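Local coordinates for protein laccase (Botrytis aclada, PDB 3SQR) that probably oxidises phenolic substrates such as hydroquinones with its copper centres while reducing dioxygen to water, consistent with a role in lignin degradation, at residues V112-H118 and I147-D151; W214-R218 and E575-G579. All blocks are in the same frame, centred on the assembly; numbering follows the deposited sequence.

Interaction 1 of 2, residues V112-H118 and I147-D151; sequences VTNNLEH and IAPGD. With NAG (2-acetamido-2-deoxy-beta-D-glucopyranose), chain H; NAG (2-acetamido-2-deoxy-beta-D-glucopyranose), chain B.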
loop_
_atom_site.group_PDB
_atom_site.type_symbol
_atom_site.label_atom_id
_atom_site.label_comp_id
_atom_site.label_asym_id
_atom_site.label_seq_id
_atom_site.Cartn_x
_atom_site.Cartn_y
_atom_site.Cartn_z
ATOM N N VAL A 112 6.450 18.150 -4.418
ATOM C CA VAL A 112 5.352 18.013 -3.481
ATOM C C VAL A 112 5.353 19.218 -2.585
ATOM O O VAL A 112 6.245 19.375 -1.740
ATOM C CB VAL A 112 5.416 16.762 -2.629
ATOM C CG1 VAL A 112 4.243 16.710 -1.676
ATOM C CG2 VAL A 112 5.354 15.484 -3.588
ATOM N N THR A 113 4.299 20.003 -2.714
ATOM C CA THR A 113 4.126 21.194 -1.846
ATOM C C THR A 113 3.062 20.932 -0.836
ATOM O O THR A 113 1.947 20.481 -1.172
ATOM C CB THR A 113 3.740 22.428 -2.691
ATOM O OG1 THR A 113 4.755 22.698 -3.698
ATOM C CG2 THR A 113 3.497 23.659 -1.752
ATOM N N ASN A 114 3.407 21.141 0.435
ATOM C CA ASN A 114 2.467 20.966 1.505
ATOM C C ASN A 114 1.655 22.213 1.672
ATOM O O ASN A 114 2.094 23.154 2.295
ATOM C CB ASN A 114 3.138 20.640 2.864
ATOM C CG ASN A 114 2.169 20.388 3.926
ATOM O OD1 ASN A 114 0.945 20.371 3.692
ATOM N ND2 ASN A 114 2.686 20.089 5.160
ATOM N N ASN A 115 0.433 22.178 1.196
ATOM C CA ASN A 115 -0.506 23.285 1.396
ATOM C C ASN A 115 -1.560 23.064 2.474
ATOM O O ASN A 115 -2.611 23.734 2.480
ATOM C CB ASN A 115 -1.120 23.697 0.063
ATOM C CG ASN A 115 -0.122 24.370 -0.822
ATOM O OD1 ASN A 115 0.592 25.323 -0.395
ATOM N ND2 ASN A 115 0.022 23.842 -2.052
ATOM N N LEU A 116 -1.290 22.140 3.396
ATOM C CA LEU A 116 -2.055 22.019 4.601
ATOM C C LEU A 116 -1.504 23.096 5.538
ATOM O O LEU A 116 -0.336 23.488 5.402
ATOM C CB LEU A 116 -1.855 20.657 5.250
ATOM C CG LEU A 116 -2.271 19.487 4.337
ATOM C CD1 LEU A 116 -1.767 18.223 5.114
ATOM C CD2 LEU A 116 -3.768 19.488 4.001
ATOM N N GLU A 117 -2.355 23.569 6.435
ATOM C CA GLU A 117 -1.898 24.539 7.416
ATOM C C GLU A 117 -1.359 23.915 8.704
ATOM O O GLU A 117 -0.459 24.481 9.319
ATOM C CB GLU A 117 -3.057 25.478 7.769
ATOM C CG GLU A 117 -3.392 26.462 6.662
ATOM C CD GLU A 117 -3.919 27.775 7.221
ATOM O OE1 GLU A 117 -4.836 27.743 8.098
ATOM O OE2 GLU A 117 -3.366 28.831 6.813
ATOM N N HIS A 118 -1.904 22.768 9.108
ATOM C CA HIS A 118 -1.737 22.253 10.491
ATOM C C HIS A 118 -1.151 20.833 10.596
ATOM O O HIS A 118 -1.239 20.215 11.648
ATOM C CB HIS A 118 -3.082 22.334 11.245
ATOM C CG HIS A 118 -3.647 23.719 11.310
ATOM N ND1 HIS A 118 -2.899 24.807 11.707
ATOM C CD2 HIS A 118 -4.874 24.195 11.002
ATOM C CE1 HIS A 118 -3.647 25.900 11.639
ATOM N NE2 HIS A 118 -4.851 25.558 11.219
ATOM N N ILE A 147 7.580 17.442 5.577
ATOM C CA ILE A 147 7.490 18.679 4.803
ATOM C C ILE A 147 6.575 19.648 5.566
ATOM O O ILE A 147 5.374 19.374 5.820
ATOM C CB ILE A 147 6.850 18.465 3.408
ATOM C CG1 ILE A 147 7.592 17.350 2.658
ATOM C CG2 ILE A 147 6.885 19.798 2.593
ATOM C CD1 ILE A 147 6.830 16.801 1.359
ATOM N N ALA A 148 7.132 20.770 5.999
ATOM C CA ALA A 148 6.333 21.684 6.752
ATOM C C ALA A 148 5.272 22.360 5.868
ATOM O O ALA A 148 5.490 22.500 4.682
ATOM C CB ALA A 148 7.268 22.787 7.386
ATOM N N PRO A 149 4.167 22.817 6.455
ATOM C CA PRO A 149 3.206 23.665 5.772
ATOM C C PRO A 149 3.891 24.772 5.001
ATOM O O PRO A 149 4.790 25.504 5.517
ATOM C CB PRO A 149 2.315 24.173 6.909
ATOM C CG PRO A 149 2.234 23.028 7.806
ATOM C CD PRO A 149 3.686 22.520 7.803
ATOM N N GLY A 150 3.537 24.828 3.722
ATOM C CA GLY A 150 4.083 25.821 2.786
ATOM C C GLY A 150 5.411 25.450 2.173
ATOM O O GLY A 150 5.841 26.122 1.254
ATOM N N ASP A 151 6.095 24.381 2.645
ATOM C CA ASP A 151 7.313 23.987 2.054
ATOM C C ASP A 151 7.021 22.999 0.881
ATOM O O ASP A 151 5.922 22.435 0.779
ATOM C CB ASP A 151 8.201 23.341 3.089
ATOM C CG ASP A 151 9.630 23.264 2.665
ATOM O OD1 ASP A 151 10.015 23.934 1.685
ATOM O OD2 ASP A 151 10.414 22.529 3.333
HETATM C C1 NAG H . -7.929 21.633 7.308
HETATM C C2 NAG H . -7.074 21.871 8.518
HETATM C C3 NAG H . -7.939 21.828 9.754
HETATM C C4 NAG H . -9.104 22.813 9.673
HETATM C C5 NAG H . -9.829 22.523 8.372
HETATM C C6 NAG H . -10.997 23.503 8.208
HETATM C C7 NAG H . -4.917 20.803 8.358
HETATM C C8 NAG H . -4.199 19.509 8.550
HETATM N N2 NAG H . -6.162 20.754 8.644
HETATM O O3 NAG H . -7.123 22.064 10.865
HETATM O O4 NAG H . -9.981 22.560 10.761
HETATM O O5 NAG H . -8.906 22.679 7.301
HETATM O O6 NAG H . -10.452 24.797 8.060
HETATM O O7 NAG H . -4.340 21.795 7.953
HETATM C C1 NAG B . -3.089 17.130 11.631
HETATM C C2 NAG B . -2.957 16.896 13.113
HETATM C C3 NAG B . -4.175 16.368 13.853
HETATM C C4 NAG B . -5.324 17.287 13.529
HETATM C C5 NAG B . -5.418 17.507 12.001
HETATM C C6 NAG B . -6.379 18.619 11.624
HETATM C C7 NAG B . -0.521 16.607 13.436
HETATM C C8 NAG B . 0.501 15.577 13.844
HETATM N N2 NAG B . -1.778 16.133 13.449
HETATM O O3 NAG B . -3.854 16.311 15.233
HETATM O O4 NAG B . -6.557 16.768 13.928
HETATM O O5 NAG B . -4.208 17.922 11.425
HETATM O O6 NAG B . -6.819 18.405 10.304
HETATM O O7 NAG B . -0.167 17.749 13.160
#
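In the first cupredoxin domain of this multicopper oxidase, Asn114 of strand 107-114 meets the type II beta turn from Ala148 to Asp151 that leads into the antiparallel neighbour, strand 152-158. Two backbone bonds join Asn114 to the turn: its N gives to Asp151 O at 2.8 Å, and its O accepts from Gly150 N. Gly150 sits at positive phi (84°), as the third position of such a turn favours. The side chain of Asn114 adds further bonds. With CG anti to the backbone N (chi1 -177°), the amide reaches the residue just before the turn, where ND2 donates to Ile147 O at 2.9 Å, almost within its own amide plane. A second acceptor of ND2 is Asn119 O, so this buried nitrogen has two carbonyl acceptors. OD1 turns back on its own chain and takes Leu116 N from above the carbonyl plane, forming an Asx turn. Beside the root of the side chain, Ile147 CG2 lies 3.8 Å from Asn114 CB, while the Ile147 CD1 methyl reaches Val112 CG1, the two side chains crossing at about a right angle. Farther along, the Pro149 ring edges against the backbone of the outgoing loop, with CB 3.1 Å from Leu116 O and CG beside Glu117 O; Tyr567 of helix 551-567 also touches this proline. At the glycan end, O7 of NAG in chain H accepts His118 N at 2.9 Å and, more weakly, Glu117 N.

Interaction 2 of 2, residues W214-R218 and E575-G579; sequences WDTAR and EDDSG. With NAG (2-acetamido-2-deoxy-beta-D-glucopyranose), chain C; BMA (beta-D-mannopyranose), chain D.
Trp214 presents the pyrrole edge of its indole to Asp576, and this is the close-packed half of the contact. NE1 donates to Asp576 O at 3.1 Å, a bent bond (136° at the hydrogen) that reaches the oxygen from above the carbonyl plane. Asp576 OD2 lies at the same edge, in the ring plane, 3.2 Å from CD1; ring and carboxylate planes are 66° apart. The turn of Asp576 about its first torsion (chi1 81°) sets CG between backbone N and carbonyl carbon, bringing carboxylate and carbonyl oxygen to the same indole edge. At the six-membered ring, Asp577 CB comes obliquely to within 3.5 Å of Trp214 CZ2. One indole face is covered by Arg218 CD, from the residue just after the helix. The contact thus fastens helix 210-217, in the second multicopper oxidase family region, to the C-terminal tail of the laccase chain. The tail is itself folded at this point: Asp577 OD1 accepts Gly579 N in an Asx turn, and OD2 is held by Ser533 and Ser172. Trp530 and Ser533 of helix 529-533 also touch Trp214, whose side chain is about 8 Å from that of His531, a ligand of the type 1 copper. Toward the sugar the packing gives way to water and charge. Asp215 OD1 and Asp576 OD2 stay 4.2 Å apart, too far for a direct bond, and one water donates to both. NAG O6 of chain C also bonds this water and donates to Asp215 OD2 at 2.9 Å. Arg218 lays its guanidinium face under Asp215 OD1, a purely electrostatic pairing that probably offsets part of the carboxylates' mutual repulsion.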
loop_
_atom_site.group_PDB
_atom_site.type_symbol
_atom_site.label_atom_id
_atom_site.label_comp_id
_atom_site.label_asym_id
_atom_site.label_seq_id
_atom_site.Cartn_x
_atom_site.Cartn_y
_atom_site.Cartn_z
ATOM N N TRP A 214 -9.319 9.408 16.016
ATOM C CA TRP A 214 -8.112 8.712 16.448
ATOM C C TRP A 214 -8.093 8.571 17.968
ATOM O O TRP A 214 -7.679 7.544 18.513
ATOM C CB TRP A 214 -6.883 9.482 15.973
ATOM C CG TRP A 214 -5.608 9.233 16.680
ATOM C CD1 TRP A 214 -4.900 10.158 17.384
ATOM C CD2 TRP A 214 -4.881 7.999 16.813
ATOM N NE1 TRP A 214 -3.804 9.602 17.927
ATOM C CE2 TRP A 214 -3.745 8.275 17.588
ATOM C CE3 TRP A 214 -5.066 6.711 16.353
ATOM C CZ2 TRP A 214 -2.812 7.300 17.919
ATOM C CZ3 TRP A 214 -4.152 5.738 16.717
ATOM C CH2 TRP A 214 -3.013 6.055 17.439
ATOM N N ASP A 215 -8.519 9.614 18.677
ATOM C CA ASP A 215 -8.506 9.486 20.146
ATOM C C ASP A 215 -9.413 8.360 20.654
ATOM O O ASP A 215 -9.063 7.638 21.610
ATOM C CB ASP A 215 -8.791 10.845 20.827
ATOM C CG ASP A 215 -7.670 11.807 20.660
ATOM O OD1 ASP A 215 -6.498 11.417 20.831
ATOM O OD2 ASP A 215 -7.934 12.993 20.366
ATOM N N THR A 216 -10.550 8.140 20.007
ATOM C CA THR A 216 -11.364 6.945 20.303
ATOM C C THR A 216 -10.656 5.687 19.801
ATOM O O THR A 216 -10.540 4.694 20.527
ATOM C CB THR A 216 -12.726 7.015 19.666
ATOM O OG1 THR A 216 -13.362 8.222 20.098
ATOM C CG2 THR A 216 -13.573 5.784 20.028
ATOM N N ALA A 217 -10.144 5.747 18.558
ATOM C CA ALA A 217 -9.577 4.525 17.955
ATOM C C ALA A 217 -8.438 4.011 18.796
ATOM O O ALA A 217 -8.275 2.817 18.982
ATOM C CB ALA A 217 -9.112 4.764 16.490
ATOM N N ARG A 218 -7.655 4.912 19.339
ATOM C CA ARG A 218 -6.461 4.494 20.036
ATOM C C ARG A 218 -6.725 3.890 21.439
ATOM O O ARG A 218 -5.805 3.427 22.078
ATOM C CB ARG A 218 -5.472 5.622 20.139
ATOM C CG ARG A 218 -5.805 6.662 21.154
ATOM C CD ARG A 218 -4.955 7.830 20.907
ATOM N NE ARG A 218 -4.973 8.777 22.036
ATOM C CZ ARG A 218 -4.070 9.727 22.190
ATOM N NH1 ARG A 218 -3.092 9.883 21.307
ATOM N NH2 ARG A 218 -4.137 10.530 23.248
ATOM N N GLU A 575 2.813 15.736 17.312
ATOM C CA GLU A 575 2.790 14.304 17.085
ATOM C C GLU A 575 2.019 13.616 18.203
ATOM O O GLU A 575 2.219 13.896 19.398
ATOM C CB GLU A 575 4.223 13.735 17.057
ATOM C CG GLU A 575 4.314 12.290 16.607
ATOM C CD GLU A 575 5.752 11.761 16.615
ATOM O OE1 GLU A 575 6.659 12.437 17.222
ATOM O OE2 GLU A 575 5.991 10.660 16.061
ATOM N N ASP A 576 1.105 12.737 17.840
ATOM C CA ASP A 576 0.254 12.077 18.824
ATOM C C ASP A 576 0.043 10.614 18.420
ATOM O O ASP A 576 -0.901 9.985 18.803
ATOM C CB ASP A 576 -1.056 12.874 19.132
ATOM C CG ASP A 576 -2.123 12.665 18.115
ATOM O OD1 ASP A 576 -1.723 12.398 16.962
ATOM O OD2 ASP A 576 -3.331 12.767 18.448
ATOM N N ASP A 577 1.020 10.091 17.704
ATOM C CA ASP A 577 1.054 8.703 17.363
ATOM C C ASP A 577 2.469 8.299 17.075
ATOM O O ASP A 577 3.407 8.977 17.471
ATOM C CB ASP A 577 0.050 8.391 16.234
ATOM C CG ASP A 577 0.422 8.986 14.867
ATOM O OD1 ASP A 577 1.512 9.568 14.701
ATOM O OD2 ASP A 577 -0.462 8.855 13.966
ATOM N N SER A 578 2.671 7.162 16.419
ATOM C CA SER A 578 4.009 6.653 16.224
ATOM C C SER A 578 4.878 7.510 15.262
ATOM O O SER A 578 6.081 7.342 15.210
ATOM C CB SER A 578 3.904 5.289 15.581
ATOM O OG SER A 578 3.228 5.441 14.344
ATOM N N GLY A 579 4.249 8.342 14.462
ATOM C CA GLY A 579 4.935 9.150 13.482
ATOM C C GLY A 579 4.829 8.624 12.070
ATOM O O GLY A 579 5.073 9.398 11.098
HETATM C C1 NAG C . -7.073 17.074 15.222
HETATM C C2 NAG C . -8.575 16.990 15.164
HETATM C C3 NAG C . -9.181 17.144 16.546
HETATM C C4 NAG C . -8.441 16.261 17.571
HETATM C C5 NAG C . -6.952 16.459 17.475
HETATM C C6 NAG C . -6.085 15.617 18.430
HETATM C C7 NAG C . -9.628 17.836 13.120
HETATM C C8 NAG C . -10.104 19.071 12.383
HETATM N N2 NAG C . -9.062 18.048 14.283
HETATM O O3 NAG C . -10.503 16.726 16.422
HETATM O O4 NAG C . -8.843 16.573 18.902
HETATM O O5 NAG C . -6.595 16.129 16.125
HETATM O O6 NAG C . -6.442 14.284 18.236
HETATM O O7 NAG C . -9.781 16.717 12.706
HETATM C C1 BMA D . -9.647 15.514 19.421
HETATM C C2 BMA D . -9.681 15.719 20.937
HETATM C C3 BMA D . -10.714 14.757 21.489
HETATM C C4 BMA D . -12.089 14.832 20.831
HETATM C C5 BMA D . -12.068 14.836 19.282
HETATM C C6 BMA D . -13.236 15.586 18.598
HETATM O O2 BMA D . -10.026 17.074 21.148
HETATM O O3 BMA D . -10.763 14.963 22.887
HETATM O O4 BMA D . -12.802 13.698 21.248
HETATM O O5 BMA D . -10.930 15.579 18.848
HETATM O O6 BMA D . -14.614 15.316 18.819
HETATM O O HOH W 1 -4.837 13.238 20.398
#

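How the interactions relate
The two contacts follow one another along the chain, with centres 21 Å apart and no touch between them. Interaction 1 stays inside one domain, joining a strand to a nearby turn; interaction 2 spans 356 intervening residues to bring a helix and the chain's tail together. Both are partly buried and border sugar, but differently: in interaction 1 backbone amides hold an acetamido oxygen, whereas in interaction 2 a carboxylate and a water bond a sugar hydroxyl. Neutral backbone and amide bonds dominate the first, and an aromatic edge with clustered acidic groups the second. Interaction 1 also buries more surface, 373 Å² against 168 Å².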